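Long-range contacts in C-domain type II peptide synthetase (PDB 4ZNM), which is a free-standing condensation-domain protein of the nonribosomal peptide synthetase type and belongs to the CoA-acyltransferase clan: residues 269-274 and 328-333; 273-278 and 443-448. All coordinates share one frame; numbering follows the deposited sequence.

Interaction 1: residues 269-274 and 328-333; sequences FMTMFA and EVVLRT
The methyl of A274 points toward helix 326-335 and meets three of its side chains. V330 comes closest, with CG2 3.6 Å from A274 CB; V329 brings its CG1 to 3.9 Å from the same CB, and T333 OG1 also lies beside it. Because A274 carries no more than a methyl, the two backbones come close here: A274 CA and V330 CA are 5.3 Å apart. T333 works with both its branches. OG1 sits beside the backbone N (chi1 -67°), which leaves CG2 anti to that N, and the methyl reaches across to helix 268-284, where it lies 3.8 Å from CD2 of F273, obliquely to the ring, and 3.8 Å from the backbone O of M270. The hydroxyl turns back along its own helix and donates to V329 O, at 2.9 Å from T333 OG1 to that oxygen. It approaches from above the carbonyl plane, and since the T333 backbone N-H uses the same acceptor, V329 O is gripped twice. In the condensation-domain fold this joins two helices of the C-terminal half, whose short segments run at 117° with their axes 8.8 Å apart at closest approach. The F273 side chain also touches L316 of strand 312-319. T271 points its CB away from the partner helix; its OG1 is hydrogen-bonded to S261 of helix 251-264, and F260 of that helix touches both T271 and V330. The CB of selenomethionine M270 lies 4.2 Å from T333 CG2.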
loop_
_atom_site.group_PDB
_atom_site.type_symbol
_atom_site.label_atom_id
_atom_site.label_comp_id
_atom_site.label_asym_id
_atom_site.label_seq_id
_atom_site.Cartn_x
_atom_site.Cartn_y
_atom_site.Cartn_z
ATOM N N PHE A 269 13.004 -7.515 3.060
ATOM C CA PHE A 269 12.364 -7.074 1.835
ATOM C C PHE A 269 13.261 -7.236 0.625
ATOM O O PHE A 269 12.783 -7.599 -0.451
ATOM C CB PHE A 269 11.933 -5.622 1.892
ATOM C CG PHE A 269 11.246 -5.194 0.650
ATOM C CD1 PHE A 269 10.022 -5.745 0.326
ATOM C CD2 PHE A 269 11.832 -4.304 -0.226
ATOM C CE1 PHE A 269 9.368 -5.374 -0.822
ATOM C CE2 PHE A 269 11.182 -3.937 -1.391
ATOM C CZ PHE A 269 9.955 -4.473 -1.685
HETATM N N MSE A 270 14.550 -6.926 0.779
HETATM C CA MSE A 270 15.497 -7.065 -0.322
HETATM C C MSE A 270 15.560 -8.504 -0.768
HETATM O O MSE A 270 15.638 -8.766 -1.953
HETATM C CB MSE A 270 16.886 -6.614 0.063
HETATM C CG MSE A 270 17.066 -5.142 0.182
HETATM SE SE MSE A 270 18.796 -4.723 0.993
HETATM C CE MSE A 270 18.409 -2.807 1.081
ATOM N N THR A 271 15.586 -9.436 0.188
ATOM C CA THR A 271 15.535 -10.874 -0.126
ATOM C C THR A 271 14.279 -11.259 -0.920
ATOM O O THR A 271 14.358 -11.965 -1.932
ATOM C CB THR A 271 15.592 -11.721 1.156
ATOM O OG1 THR A 271 16.754 -11.356 1.919
ATOM C CG2 THR A 271 15.665 -13.213 0.818
HETATM N N MSE A 272 13.109 -10.823 -0.463
HETATM C CA MSE A 272 11.874 -11.173 -1.151
HETATM C C MSE A 272 11.791 -10.492 -2.546
HETATM O O MSE A 272 11.326 -11.101 -3.524
HETATM C CB MSE A 272 10.671 -10.820 -0.261
HETATM C CG MSE A 272 10.575 -11.793 1.025
HETATM SE SE MSE A 272 9.049 -11.292 1.994
HETATM C CE MSE A 272 7.710 -12.147 0.865
ATOM N N PHE A 273 12.323 -9.282 -2.651
ATOM C CA PHE A 273 12.402 -8.603 -3.941
ATOM C C PHE A 273 13.352 -9.348 -4.868
ATOM O O PHE A 273 13.005 -9.619 -6.017
ATOM C CB PHE A 273 12.854 -7.131 -3.783
ATOM C CG PHE A 273 12.792 -6.341 -5.075
ATOM C CD1 PHE A 273 11.594 -5.835 -5.533
ATOM C CD2 PHE A 273 13.915 -6.107 -5.818
ATOM C CE1 PHE A 273 11.527 -5.113 -6.713
ATOM C CE2 PHE A 273 13.854 -5.388 -7.002
ATOM C CZ PHE A 273 12.662 -4.896 -7.445
ATOM N N ALA A 274 14.543 -9.693 -4.377
ATOM C CA ALA A 274 15.474 -10.540 -5.152
ATOM C C ALA A 274 14.808 -11.787 -5.693
ATOM O O ALA A 274 15.017 -12.151 -6.856
ATOM C CB ALA A 274 16.675 -10.947 -4.301
ATOM N N GLU A 328 24.178 -13.631 -4.717
ATOM C CA GLU A 328 24.658 -12.522 -5.541
ATOM C C GLU A 328 23.489 -11.672 -6.060
ATOM O O GLU A 328 23.615 -10.456 -6.181
ATOM C CB GLU A 328 25.509 -13.043 -6.711
ATOM C CG GLU A 328 26.876 -13.480 -6.277
ATOM C CD GLU A 328 27.746 -14.060 -7.405
ATOM O OE1 GLU A 328 27.455 -13.835 -8.606
ATOM O OE2 GLU A 328 28.735 -14.754 -7.066
ATOM N N VAL A 329 22.345 -12.283 -6.354
ATOM C CA VAL A 329 21.171 -11.484 -6.749
ATOM C C VAL A 329 20.796 -10.518 -5.611
ATOM O O VAL A 329 20.526 -9.327 -5.843
ATOM C CB VAL A 329 19.961 -12.360 -7.122
ATOM C CG1 VAL A 329 18.776 -11.485 -7.508
ATOM C CG2 VAL A 329 20.280 -13.257 -8.321
ATOM N N VAL A 330 20.787 -11.029 -4.379
ATOM C CA VAL A 330 20.389 -10.221 -3.229
ATOM C C VAL A 330 21.388 -9.076 -3.041
ATOM O O VAL A 330 21.002 -7.935 -2.772
ATOM C CB VAL A 330 20.277 -11.083 -1.943
ATOM C CG1 VAL A 330 19.835 -10.233 -0.750
ATOM C CG2 VAL A 330 19.285 -12.201 -2.146
ATOM N N LEU A 331 22.674 -9.363 -3.198
ATOM C CA LEU A 331 23.682 -8.333 -2.990
ATOM C C LEU A 331 23.569 -7.228 -4.049
ATOM O O LEU A 331 23.686 -6.050 -3.719
ATOM C CB LEU A 331 25.076 -8.938 -3.003
ATOM C CG LEU A 331 25.398 -9.828 -1.801
ATOM C CD1 LEU A 331 26.724 -10.501 -2.044
ATOM C CD2 LEU A 331 25.426 -9.072 -0.475
ATOM N N ARG A 332 23.312 -7.600 -5.302
ATOM C CA ARG A 332 23.077 -6.609 -6.362
ATOM C C ARG A 332 21.820 -5.808 -6.078
ATOM O O ARG A 332 21.787 -4.602 -6.288
ATOM C CB ARG A 332 22.992 -7.289 -7.706
ATOM C CG ARG A 332 24.379 -7.812 -8.124
ATOM C CD ARG A 332 24.327 -8.466 -9.469
ATOM N NE ARG A 332 25.547 -9.211 -9.739
ATOM C CZ ARG A 332 25.828 -9.795 -10.896
ATOM N NH1 ARG A 332 24.967 -9.724 -11.905
ATOM N NH2 ARG A 332 26.964 -10.475 -11.039
ATOM N N THR A 333 20.812 -6.480 -5.542
ATOM C CA THR A 333 19.575 -5.807 -5.194
ATOM C C THR A 333 19.867 -4.760 -4.141
ATOM O O THR A 333 19.337 -3.650 -4.214
ATOM C CB THR A 333 18.518 -6.796 -4.689
ATOM O OG1 THR A 333 18.140 -7.649 -5.768
ATOM C CG2 THR A 333 17.275 -6.079 -4.135
#

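Interaction 2: residues 273-278 and 443-448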
loop_
_atom_site.group_PDB
_atom_site.type_symbol
_atom_site.label_atom_id
_atom_site.label_comp_id
_atom_site.label_asym_id
_atom_site.label_seq_id
_atom_site.Cartn_x
_atom_site.Cartn_y
_atom_site.Cartn_z
ATOM N N PHE A 273 12.323 -9.282 -2.651
ATOM C CA PHE A 273 12.402 -8.603 -3.941
ATOM C C PHE A 273 13.352 -9.348 -4.868
ATOM O O PHE A 273 13.005 -9.619 -6.017
ATOM C CB PHE A 273 12.854 -7.131 -3.783
ATOM C CG PHE A 273 12.792 -6.341 -5.075
ATOM C CD1 PHE A 273 11.594 -5.835 -5.533
ATOM C CD2 PHE A 273 13.915 -6.107 -5.818
ATOM C CE1 PHE A 273 11.527 -5.113 -6.713
ATOM C CE2 PHE A 273 13.854 -5.388 -7.002
ATOM C CZ PHE A 273 12.662 -4.896 -7.445
ATOM N N ALA A 274 14.543 -9.693 -4.377
ATOM C CA ALA A 274 15.474 -10.540 -5.152
ATOM C C ALA A 274 14.808 -11.787 -5.693
ATOM O O ALA A 274 15.017 -12.151 -6.856
ATOM C CB ALA A 274 16.675 -10.947 -4.301
ATOM N N ALA A 275 14.053 -12.487 -4.840
ATOM C CA ALA A 275 13.365 -13.699 -5.277
ATOM C C ALA A 275 12.370 -13.371 -6.400
ATOM O O ALA A 275 12.144 -14.186 -7.302
ATOM C CB ALA A 275 12.647 -14.367 -4.129
ATOM N N TYR A 276 11.754 -12.200 -6.335
ATOM C CA TYR A 276 10.811 -11.786 -7.402
ATOM C C TYR A 276 11.557 -11.612 -8.725
ATOM O O TYR A 276 11.078 -11.997 -9.801
ATOM C CB TYR A 276 10.091 -10.494 -7.024
ATOM C CG TYR A 276 8.974 -10.139 -7.963
ATOM C CD1 TYR A 276 7.982 -11.057 -8.241
ATOM C CD2 TYR A 276 8.912 -8.894 -8.572
ATOM C CE1 TYR A 276 6.960 -10.760 -9.090
ATOM C CE2 TYR A 276 7.862 -8.575 -9.422
ATOM C CZ TYR A 276 6.885 -9.518 -9.656
ATOM O OH TYR A 276 5.828 -9.268 -10.491
ATOM N N GLN A 277 12.748 -11.048 -8.640
ATOM C CA GLN A 277 13.559 -10.860 -9.834
ATOM C C GLN A 277 13.935 -12.193 -10.433
ATOM O O GLN A 277 13.892 -12.376 -11.671
ATOM C CB GLN A 277 14.802 -10.048 -9.513
ATOM C CG GLN A 277 14.458 -8.653 -9.100
ATOM C CD GLN A 277 15.658 -7.766 -8.970
ATOM O OE1 GLN A 277 16.059 -7.098 -9.921
ATOM N NE2 GLN A 277 16.232 -7.738 -7.788
ATOM N N VAL A 278 14.299 -13.134 -9.569
ATOM C CA VAL A 278 14.619 -14.480 -10.024
ATOM C C VAL A 278 13.396 -15.072 -10.724
ATOM O O VAL A 278 13.510 -15.678 -11.787
ATOM C CB VAL A 278 15.110 -15.379 -8.870
ATOM C CG1 VAL A 278 15.300 -16.810 -9.316
ATOM C CG2 VAL A 278 16.445 -14.891 -8.364
ATOM N N ALA A 443 2.051 -19.047 -6.561
ATOM C CA ALA A 443 2.612 -20.313 -6.105
ATOM C C ALA A 443 4.048 -20.489 -6.612
ATOM O O ALA A 443 4.883 -21.044 -5.905
ATOM C CB ALA A 443 1.748 -21.465 -6.540
ATOM N N ASP A 444 4.326 -20.011 -7.826
ATOM C CA ASP A 444 5.684 -20.027 -8.383
ATOM C C ASP A 444 6.629 -19.146 -7.566
ATOM O O ASP A 444 7.800 -19.484 -7.347
ATOM C CB ASP A 444 5.693 -19.539 -9.836
ATOM C CG ASP A 444 5.011 -20.505 -10.804
ATOM O OD1 ASP A 444 4.760 -21.680 -10.454
ATOM O OD2 ASP A 444 4.722 -20.068 -11.937
ATOM N N TYR A 445 6.132 -17.989 -7.158
ATOM C CA TYR A 445 6.929 -17.089 -6.323
ATOM C C TYR A 445 7.278 -17.745 -4.977
ATOM O O TYR A 445 8.429 -17.686 -4.543
ATOM C CB TYR A 445 6.218 -15.740 -6.064
ATOM C CG TYR A 445 6.994 -14.870 -5.086
ATOM C CD1 TYR A 445 8.128 -14.182 -5.486
ATOM C CD2 TYR A 445 6.626 -14.783 -3.765
ATOM C CE1 TYR A 445 8.878 -13.416 -4.606
ATOM C CE2 TYR A 445 7.374 -14.017 -2.856
ATOM C CZ TYR A 445 8.504 -13.338 -3.281
ATOM O OH TYR A 445 9.248 -12.570 -2.388
ATOM N N LEU A 446 6.314 -18.366 -4.312
ATOM C CA LEU A 446 6.597 -18.923 -2.990
ATOM C C LEU A 446 7.597 -20.074 -3.094
ATOM O O LEU A 446 8.438 -20.282 -2.197
ATOM C CB LEU A 446 5.304 -19.385 -2.290
ATOM C CG LEU A 446 4.420 -18.206 -1.895
ATOM C CD1 LEU A 446 3.033 -18.662 -1.366
ATOM C CD2 LEU A 446 5.114 -17.321 -0.861
ATOM N N ASP A 447 7.525 -20.800 -4.201
ATOM C CA ASP A 447 8.466 -21.894 -4.451
ATOM C C ASP A 447 9.879 -21.344 -4.748
ATOM O O ASP A 447 10.869 -21.860 -4.231
ATOM C CB ASP A 447 7.975 -22.775 -5.622
ATOM C CG ASP A 447 8.886 -23.967 -5.882
ATOM O OD1 ASP A 447 8.850 -24.917 -5.069
ATOM O OD2 ASP A 447 9.625 -23.943 -6.900
ATOM N N VAL A 448 9.975 -20.302 -5.573
ATOM C CA VAL A 448 11.283 -19.691 -5.868
ATOM C C VAL A 448 11.924 -19.224 -4.557
ATOM O O VAL A 448 13.098 -19.522 -4.270
ATOM C CB VAL A 448 11.144 -18.528 -6.862
ATOM C CG1 VAL A 448 12.364 -17.612 -6.827
ATOM C CG2 VAL A 448 10.947 -19.063 -8.260
#
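Helix 435-454, the last helix of this condensation domain, lies against helix 268-284 in the C-terminal half of the fold, and the contact is made largely by one aromatic ring and one valine. The short segments run at 116° to each other, with 9.2 Å between their axes at closest approach. Y445 enters with CG anti to the backbone N (chi1 174°), a torsion that carries the ring across to the other helix. Its CE1 is 3.9 Å from A275 CB, which lies obliquely to the ring, and 4.0 Å from Y276 CB. The backbone N of Y276 lies at the rim of the ring and in its plane, 3.6 Å from Y445 CE1, so the tyrosine meets the helix backbone with its edge. The side chains of Y276 and Y445 cross at about a right angle, and Y445 CD1 sits near the plane of the Y276 ring, at its edge. Both phenol oxygens have partners beyond these pairs. Y445 OH is hydrogen-bonded to M272 O, tying the end of the ring to the neighbouring helical turn, while Y276 OH bonds to S369 OG. The Y276 ring also stacks with F371 and meets W412 edge-to-face, which places it over the five-stranded sheet containing strands 366-373 and 410-416. One turn along from Y445, V448 points its CB toward helix 268-284 and settles between A275 and V278. Its CG1 lies 3.9 Å from V278 CG1, the two side chains crossing at a slant, and the same CG1 touches the main chain, 3.5 Å from A275 O.

In the fold
Going along the chain from the N terminus, helix 268-284 comes first and supplies one side of both contacts. Strands 288-295 and 312-319 follow before helix 326-335 returns to it, so interaction 1 closes a loop of 53 residues. The chain then runs on through strands 366-373, 410-416 and 422-429 until helix 435-454 closes the longer loop of interaction 2, which spans 164 residues. The two loops overlap, sharing F273 and A274. Interaction 1 thus holds helix 326-335, and interaction 2 the last helix, on helix 268-284 within the C-terminal half, about 11 Å apart, centre to centre. V329 CG2 and V278 CG2 meet loosely at 4.2 Å.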